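Local coordinates for capsid Protein (Unidentified, PDB 4DMI) that forms a pentameric assembly and probably serves as a structural capsid protein of a phage known from metagenomic sequence, at residues Leu91-Glu96 and Val129-Val134; Ser98-Val103 and Ser152-Val157. All blocks are in the same frame, centred on the assembly; numbering follows the deposited sequence. Where two conformers were deposited one is given.

Contact 1 (Leu91-Glu96 and Val129-Val134)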
ATOM      1  N   LEU B  91     -14.861   5.549 -13.908  1.00  5.72           N
ATOM      2  CA  LEU B  91     -16.018   6.315 -14.353  1.00  5.49           C
ATOM      3  C   LEU B  91     -15.581   7.281 -15.435  1.00  5.64           C
ATOM      4  O   LEU B  91     -14.441   7.761 -15.436  1.00  6.62           O
ATOM      5  CB  LEU B  91     -16.551   7.163 -13.195  1.00  5.97           C
ATOM      6  CG  LEU B  91     -16.689   6.510 -11.821  1.00  5.87           C
ATOM      7  CD1 LEU B  91     -16.982   7.580 -10.768  1.00  8.02           C
ATOM      8  CD2 LEU B  91     -17.805   5.467 -11.857  1.00  7.65           C
ATOM      9  N   SER B  92     -16.494   7.644 -16.324  1.00  6.09           N
ATOM     10  CA  SER B  92     -16.242   8.727 -17.273  1.00  6.35           C
ATOM     11  C   SER B  92     -16.281  10.087 -16.591  1.00  6.26           C
ATOM     12  O   SER B  92     -17.350  10.519 -16.169  1.00  8.18           O
ATOM     13  CB  SER B  92     -17.347   8.750 -18.335  1.00  7.89           C
ATOM     14  OG  SER B  92     -17.457   7.522 -19.042  1.00  8.96           O
ATOM     15  N   SER B  93     -15.158  10.801 -16.523  1.00  6.02           N
ATOM     16  CA  SER B  93     -15.227  12.126 -15.905  1.00  6.03           C
ATOM     17  C   SER B  93     -16.091  13.085 -16.695  1.00  6.58           C
ATOM     18  O   SER B  93     -16.165  13.032 -17.928  1.00  8.94           O
ATOM     19  CB  SER B  93     -13.842  12.752 -15.679  1.00  6.54           C
ATOM     20  OG  SER B  93     -13.323  13.322 -16.880  1.00  6.65           O
ATOM     21  N   ARG B  94     -16.773  13.977 -15.962  0.50  6.72           N
ATOM     22  CA  ARG B  94     -17.485  15.087 -16.572  0.50  7.29           C
ATOM     23  C   ARG B  94     -17.255  16.340 -15.736  0.50  7.42           C
ATOM     24  O   ARG B  94     -16.788  16.262 -14.590  0.50  8.15           O
ATOM     25  CB  ARG B  94     -18.990  14.800 -16.686  0.50  7.78           C
ATOM     26  CG  ARG B  94     -19.361  13.618 -17.580  0.50  9.18           C
ATOM     27  CD  ARG B  94     -19.088  13.902 -19.059  0.50  8.89           C
ATOM     28  NE  ARG B  94     -19.931  14.986 -19.560  0.50 12.01           N
ATOM     29  CZ  ARG B  94     -20.694  14.905 -20.643  0.50 13.57           C
ATOM     30  NH1 ARG B  94     -20.729  13.786 -21.354  0.50 17.13           N
ATOM     31  NH2 ARG B  94     -21.427  15.944 -21.012  0.50 13.68           N
ATOM     32  N   ASP B  95     -17.582  17.486 -16.324  1.00  7.75           N
ATOM     33  CA  ASP B  95     -17.606  18.770 -15.623  1.00  9.36           C
ATOM     34  C   ASP B  95     -18.496  18.683 -14.388  1.00  9.03           C
ATOM     35  O   ASP B  95     -19.490  17.968 -14.386  1.00  8.44           O
ATOM     36  CB  ASP B  95     -18.164  19.832 -16.577  1.00 16.08           C
ATOM     37  CG  ASP B  95     -18.029  21.244 -16.046  1.00 27.50           C
ATOM     38  OD1 ASP B  95     -18.375  21.505 -14.874  1.00 32.59           O
ATOM     39  OD2 ASP B  95     -17.587  22.111 -16.827  1.00 30.84           O
ATOM     40  N   GLU B  96     -18.146  19.419 -13.340  1.00  9.92           N
ATOM     41  CA  GLU B  96     -18.944  19.396 -12.114  1.00 10.36           C
ATOM     42  C   GLU B  96     -20.375  19.896 -12.324  1.00  9.91           C
ATOM     43  O   GLU B  96     -21.277  19.528 -11.567  1.00 12.18           O
ATOM     44  CB  GLU B  96     -18.247  20.154 -10.981  1.00 12.04           C
ATOM     45  CG  GLU B  96     -17.988  21.616 -11.265  1.00 13.96           C
ATOM     46  CD  GLU B  96     -19.185  22.505 -10.965  1.00 13.08           C
ATOM     47  OE1 GLU B  96     -19.279  23.605 -11.559  1.00 15.25           O
ATOM     48  OE2 GLU B  96     -20.043  22.110 -10.138  1.00 12.99           O
ATOM     49  N   VAL B 129     -14.417  20.369 -23.172  1.00 10.89           N
ATOM     50  CA  VAL B 129     -14.041  19.750 -21.907  1.00 10.95           C
ATOM     51  C   VAL B 129     -13.547  18.329 -22.098  1.00 10.87           C
ATOM     52  O   VAL B 129     -14.342  17.418 -22.379  1.00 11.94           O
ATOM     53  CB  VAL B 129     -15.223  19.736 -20.926  1.00  9.10           C
ATOM     54  CG1 VAL B 129     -14.767  19.279 -19.541  1.00 10.50           C
ATOM     55  CG2 VAL B 129     -15.851  21.120 -20.847  1.00 12.77           C
ATOM     56  N   GLN B 130     -12.239  18.140 -21.936  1.00  8.70           N
ATOM     57  CA  GLN B 130     -11.664  16.807 -22.021  1.00  9.22           C
ATOM     58  C   GLN B 130     -12.035  15.988 -20.806  1.00  9.49           C
ATOM     59  O   GLN B 130     -12.253  16.526 -19.713  1.00  8.89           O
ATOM     60  CB  GLN B 130     -10.145  16.875 -22.158  1.00  8.56           C
ATOM     61  CG  GLN B 130      -9.669  17.618 -23.413  1.00  9.63           C
ATOM     62  CD  GLN B 130     -10.060  16.908 -24.697  1.00 10.15           C
ATOM     63  OE1 GLN B 130     -10.103  15.673 -24.750  1.00 10.67           O
ATOM     64  NE2 GLN B 130     -10.374  17.683 -25.729  1.00 13.02           N
ATOM     65  N   SER B 131     -12.105  14.678 -21.019  1.00  8.56           N
ATOM     66  CA  SER B 131     -12.484  13.718 -20.003  1.00  7.84           C
ATOM     67  C   SER B 131     -11.404  12.651 -19.823  1.00  6.45           C
ATOM     68  O   SER B 131     -10.696  12.280 -20.772  1.00  7.32           O
ATOM     69  CB  SER B 131     -13.813  13.073 -20.418  1.00  9.16           C
ATOM     70  OG  SER B 131     -14.200  11.974 -19.603  1.00  6.89           O
ATOM     71  N   VAL B 132     -11.288  12.169 -18.588  1.00  5.97           N
ATOM     72  CA  VAL B 132     -10.354  11.114 -18.199  1.00  6.22           C
ATOM     73  C   VAL B 132     -11.113  10.075 -17.385  1.00  7.86           C
ATOM     74  O   VAL B 132     -12.186  10.365 -16.840  1.00  6.99           O
ATOM     75  CB  VAL B 132      -9.178  11.670 -17.349  1.00  5.31           C
ATOM     76  CG1 VAL B 132      -8.302  12.588 -18.192  1.00  7.73           C
ATOM     77  CG2 VAL B 132      -9.693  12.403 -16.092  1.00  7.32           C
ATOM     78  N   PRO B 133     -10.576   8.850 -17.291  1.00  5.47           N
ATOM     79  CA  PRO B 133     -11.170   7.916 -16.332  1.00  6.29           C
ATOM     80  C   PRO B 133     -11.022   8.423 -14.895  1.00  6.55           C
ATOM     81  O   PRO B 133     -10.008   9.055 -14.549  1.00  7.29           O
ATOM     82  CB  PRO B 133     -10.327   6.642 -16.512  1.00  6.39           C
ATOM     83  CG  PRO B 133      -9.011   7.115 -17.109  1.00  6.67           C
ATOM     84  CD  PRO B 133      -9.405   8.282 -17.985  1.00  6.76           C
ATOM     85  N   VAL B 134     -12.039   8.183 -14.077  1.00  4.92           N
ATOM     86  CA  VAL B 134     -11.946   8.447 -12.644  1.00  6.69           C
ATOM     87  C   VAL B 134     -11.910   7.092 -11.949  1.00  7.28           C
ATOM     88  O   VAL B 134     -12.911   6.377 -11.901  1.00  6.26           O
ATOM     89  CB  VAL B 134     -13.154   9.245 -12.138  1.00  6.37           C
ATOM     90  CG1 VAL B 134     -12.990   9.590 -10.649  1.00 10.15           C
ATOM     91  CG2 VAL B 134     -13.356  10.515 -12.967  1.00  7.62           C
TER
HETATM   92  O   HOH W   1     -14.385  15.663 -18.061  1.00  8.27           O
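Ser93 and Ser131 face each other where the antiparallel pairing of strands 83-95 and 133-142 gives out, and each spends its hydroxyl on the opposite backbone. Ser131 OG donates to Ser93 O at 2.8 Å, approaching a little off the carbonyl plane. In return Ser93 OG accepts the backbone N-H of Val132 at 2.9 Å, a nearly straight bond with 166° at the hydrogen. That bond depends on chi1 of 80°, which sets Ser93 OG between its own backbone N and carbonyl carbon and swings it across to Val132. The backbone adds Ser93 N to Val132 O at 3.0 Å, so Ser93 and Val132 are joined in both directions, once through main chain and once through a side chain standing in for it.

Next along the strands is regular sheet. Leu91 and Val134 form a hydrogen-bonded antiparallel pair, Val134 N giving to Leu91 O at 2.8 Å and Leu91 N to Val134 O at 2.9 Å; Ser92 and Pro133 follow as a non-hydrogen-bonded pair. On the face carrying Leu91 and Val134, the CB atoms of these two residues lie 4.1 Å apart, while Val134 CG2 presses on Ser93 CB at 3.5 Å. Past the serines the two segments draw apart, and water 1 bridges the gap, hydrogen-bonded to Ser93 OG and donating to Gln130 O at 2.8 Å.

Ser131 OG also accepts from Ser122 N of the second subunit, and Ser92 OG bonds Ile120 O of that subunit. One backbone bond, two hydroxyls and a water thus carry the pairing beyond the last regular bridge, and the hydroxyl of buried Ser131, with partners in both chains, links this end of the sheet to the subunit interface.

Contact 2 (Ser98-Val103 and Ser152-Val157). With NA (sodium ion), chain H.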
ATOM      1  N   SER B  98     -22.089  19.220 -15.058  1.00 10.94           N
ATOM      2  CA  SER B  98     -22.704  18.344 -16.049  1.00 10.60           C
ATOM      3  C   SER B  98     -23.966  17.698 -15.500  1.00 12.98           C
ATOM      4  O   SER B  98     -24.108  17.542 -14.291  1.00 14.73           O
ATOM      5  CB  SER B  98     -21.725  17.236 -16.446  1.00  9.91           C
ATOM      6  OG  SER B  98     -22.265  16.422 -17.474  1.00 12.14           O
ATOM      7  N   GLY B  99     -24.871  17.318 -16.398  1.00 12.26           N
ATOM      8  CA  GLY B  99     -26.012  16.504 -16.025  1.00 14.19           C
ATOM      9  C   GLY B  99     -25.776  15.015 -16.234  1.00 14.94           C
ATOM     10  O   GLY B  99     -26.659  14.206 -15.949  1.00 17.23           O
ATOM     11  N   ALA B 100     -24.591  14.651 -16.721  1.00 11.63           N
ATOM     12  CA  ALA B 100     -24.276  13.259 -17.055  1.00  9.84           C
ATOM     13  C   ALA B 100     -23.598  12.559 -15.883  1.00  9.07           C
ATOM     14  O   ALA B 100     -22.447  12.850 -15.551  1.00  9.35           O
ATOM     15  CB  ALA B 100     -23.408  13.182 -18.321  1.00 10.16           C
ATOM     16  N   ILE B 101     -24.332  11.644 -15.255  1.00 10.18           N
ATOM     17  CA  ILE B 101     -23.921  11.006 -14.009  1.00  9.20           C
ATOM     18  C   ILE B 101     -23.467   9.575 -14.243  1.00 10.00           C
ATOM     19  O   ILE B 101     -24.171   8.802 -14.886  1.00 11.02           O
ATOM     20  CB  ILE B 101     -25.101  10.979 -13.027  1.00 12.79           C
ATOM     21  CG1 ILE B 101     -25.546  12.409 -12.715  1.00 13.73           C
ATOM     22  CG2 ILE B 101     -24.746  10.199 -11.760  1.00 13.82           C
ATOM     23  CD1 ILE B 101     -26.811  12.493 -11.858  1.00 18.13           C
ATOM     24  N   ALA B 102     -22.290   9.232 -13.721  1.00  7.78           N
ATOM     25  CA  ALA B 102     -21.770   7.868 -13.734  1.00  9.10           C
ATOM     26  C   ALA B 102     -21.169   7.596 -12.368  1.00  8.63           C
ATOM     27  O   ALA B 102     -20.153   8.200 -11.996  1.00  9.67           O
ATOM     28  CB  ALA B 102     -20.723   7.712 -14.811  1.00  9.75           C
ATOM     29  N   VAL B 103     -21.808   6.722 -11.598  1.00  8.26           N
ATOM     30  CA  VAL B 103     -21.426   6.532 -10.204  1.00  8.38           C
ATOM     31  C   VAL B 103     -21.436   5.081  -9.770  1.00  7.43           C
ATOM     32  O   VAL B 103     -22.087   4.226 -10.393  1.00  8.74           O
ATOM     33  CB  VAL B 103     -22.354   7.316  -9.233  1.00  8.40           C
ATOM     34  CG1 VAL B 103     -22.233   8.826  -9.447  1.00 10.81           C
ATOM     35  CG2 VAL B 103     -23.806   6.862  -9.369  1.00  7.48           C
ATOM     36  N   SER B 152     -25.387   4.839 -14.618  1.00 10.81           N
ATOM     37  CA  SER B 152     -25.158   5.900 -15.592  1.00  9.47           C
ATOM     38  C   SER B 152     -26.511   6.411 -16.053  1.00 10.56           C
ATOM     39  O   SER B 152     -27.387   5.611 -16.410  1.00 11.95           O
ATOM     40  CB  SER B 152     -24.397   5.366 -16.802  1.00 10.95           C
ATOM     41  OG  SER B 152     -24.634   6.195 -17.934  1.00 11.48           O
ATOM     42  N   ASN B 153     -26.708   7.726 -16.045  1.00 12.41           N
ATOM     43  CA  ASN B 153     -28.022   8.278 -16.397  1.00 11.52           C
ATOM     44  C   ASN B 153     -28.103   8.774 -17.831  1.00 14.15           C
ATOM     45  O   ASN B 153     -29.083   9.415 -18.217  1.00 17.61           O
ATOM     46  CB  ASN B 153     -28.411   9.414 -15.445  1.00 12.43           C
ATOM     47  CG  ASN B 153     -27.659  10.705 -15.737  1.00 14.11           C
ATOM     48  OD1 ASN B 153     -26.631  10.703 -16.416  1.00 13.39           O
ATOM     49  ND2 ASN B 153     -28.178  11.816 -15.229  1.00 15.97           N
ATOM     50  N   ASN B 154     -27.077   8.473 -18.617  1.00 12.64           N
ATOM     51  CA  ASN B 154     -26.896   9.093 -19.930  1.00 16.23           C
ATOM     52  C   ASN B 154     -26.044   8.215 -20.838  1.00 14.42           C
ATOM     53  O   ASN B 154     -25.062   7.618 -20.384  1.00 15.48           O
ATOM     54  CB  ASN B 154     -26.214  10.456 -19.744  1.00 19.56           C
ATOM     55  CG  ASN B 154     -26.218  11.301 -21.007  1.00 24.96           C
ATOM     56  OD1 ASN B 154     -25.496  11.019 -21.963  1.00 27.00           O
ATOM     57  ND2 ASN B 154     -27.016  12.362 -21.003  1.00 31.51           N
ATOM     58  N   ALA B 155     -26.397   8.149 -22.121  1.00 18.48           N
ATOM     59  CA  ALA B 155     -25.660   7.317 -23.070  1.00 16.90           C
ATOM     60  C   ALA B 155     -24.204   7.745 -23.250  1.00 18.62           C
ATOM     61  O   ALA B 155     -23.390   6.975 -23.757  1.00 18.24           O
ATOM     62  CB  ALA B 155     -26.368   7.299 -24.420  1.00 18.43           C
ATOM     63  N   GLU B 156     -23.873   8.962 -22.828  1.00 14.66           N
ATOM     64  CA  GLU B 156     -22.520   9.492 -23.013  1.00 14.12           C
ATOM     65  C   GLU B 156     -21.516   9.119 -21.931  1.00 11.73           C
ATOM     66  O   GLU B 156     -20.329   9.347 -22.108  1.00 11.88           O
ATOM     67  CB  GLU B 156     -22.544  11.019 -23.159  1.00 16.33           C
ATOM     68  CG  GLU B 156     -23.266  11.520 -24.414  1.00 19.21           C
ATOM     69  CD  GLU B 156     -23.187  13.026 -24.566  1.00 29.43           C
ATOM     70  OE1 GLU B 156     -22.641  13.686 -23.657  1.00 32.10           O
ATOM     71  OE2 GLU B 156     -23.673  13.548 -25.590  1.00 33.53           O
ATOM     72  N   VAL B 157     -21.976   8.576 -20.807  1.00  9.49           N
ATOM     73  CA  VAL B 157     -21.053   8.254 -19.720  1.00 10.02           C
ATOM     74  C   VAL B 157     -21.183   6.806 -19.270  1.00 10.35           C
ATOM     75  O   VAL B 157     -22.270   6.229 -19.326  1.00 11.57           O
ATOM     76  CB  VAL B 157     -21.230   9.195 -18.502  1.00 11.48           C
ATOM     77  CG1 VAL B 157     -20.805  10.597 -18.858  1.00 13.05           C
ATOM     78  CG2 VAL B 157     -22.673   9.182 -17.973  1.00 11.68           C
TER
HETATM   79 NA    NA H 201     -22.564   5.850 -25.578  1.00 30.00          NA
HETATM   80  O   HOH W   2     -22.843   7.721 -26.773  1.00 29.19           O
HETATM   81  O   HOH W   3     -24.565   5.486 -26.721  1.00 34.35           O
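The loop between strands 147-152 and 158-167 folds over the lead-in to strand 102-107, and the side-chain amide of Asn153 makes the principal polar junction between them. Asn153 ND2 donates to Gly99 O at 2.9 Å, with 169° at the hydrogen and the acceptor in the amide plane. Asn153 OD1 takes the backbone N-H of Ile101 at 2.7 Å; this bond is straight at its hydrogen, yet the donor stands 50° above the carbonyl plane. With both ends gripped, the amide should have little freedom to flip. Its chi1 of 76° turns the group back over the 98-103 backbone, where it crosses the Ile101 side chain at about a right angle, with Ile101 CG1 3.7 Å from Asn153 ND2.

The main chain contributes Asn153 N to Ile101 O at 3.0 Å. Beside it, Ala102 and Ser152 form a non-hydrogen-bonded antiparallel bridge, the last step of the pairing between strands 102-107 and 147-152 before the chain enters a type I beta turn from Asn154 to Val157. Asn154 OD1 accepts from Glu156 N through a lone pair, an Asx turn laid over the beta turn, while Ser152 OG closes the loop by donating to Val157 O at 2.7 Å and accepts from Asn73 N. Ser98 OG, accepting from Ala100 N, makes an ST turn in the other segment.

Val157, the last residue of the turn, points its side chain toward the 98-103 segment and packs on two alanines: Val157 CG1 meets Ala100 CB at 3.7 Å and Val157 CG2 lies 4.0 Å from Ala102 CB. At the exposed side of the turn, Ala155 O binds the sodium ion at 2.3 Å, together with waters 2 and 3, Glu72 of the same chain and Glu96 OE1 of the second subunit.

Overall arrangement
Contacts 1 and 2 lie on the same side of the chain's centre, their centres 10 Å apart, and both reach one mixed sheet; their segments alternate along the sequence. Strand 83-95 leads from contact 1 to strand 102-107 of contact 2. A salt bridge from Arg94 NH1 to Glu156 OE1, 3.0 Å long, spans them, and Arg94 CG packs on Val157 CG1 at 3.6 Å. Leu91 CD1 also approaches Ala102 O at 3.5 Å. Both contacts touch the second subunit. The sodium ion bound by Ala155 O is also bound by Glu96 of the second subunit, a residue of that subunit's copy of contact 1, and lies about 8 Å from the Ser92 side chain within the same chain.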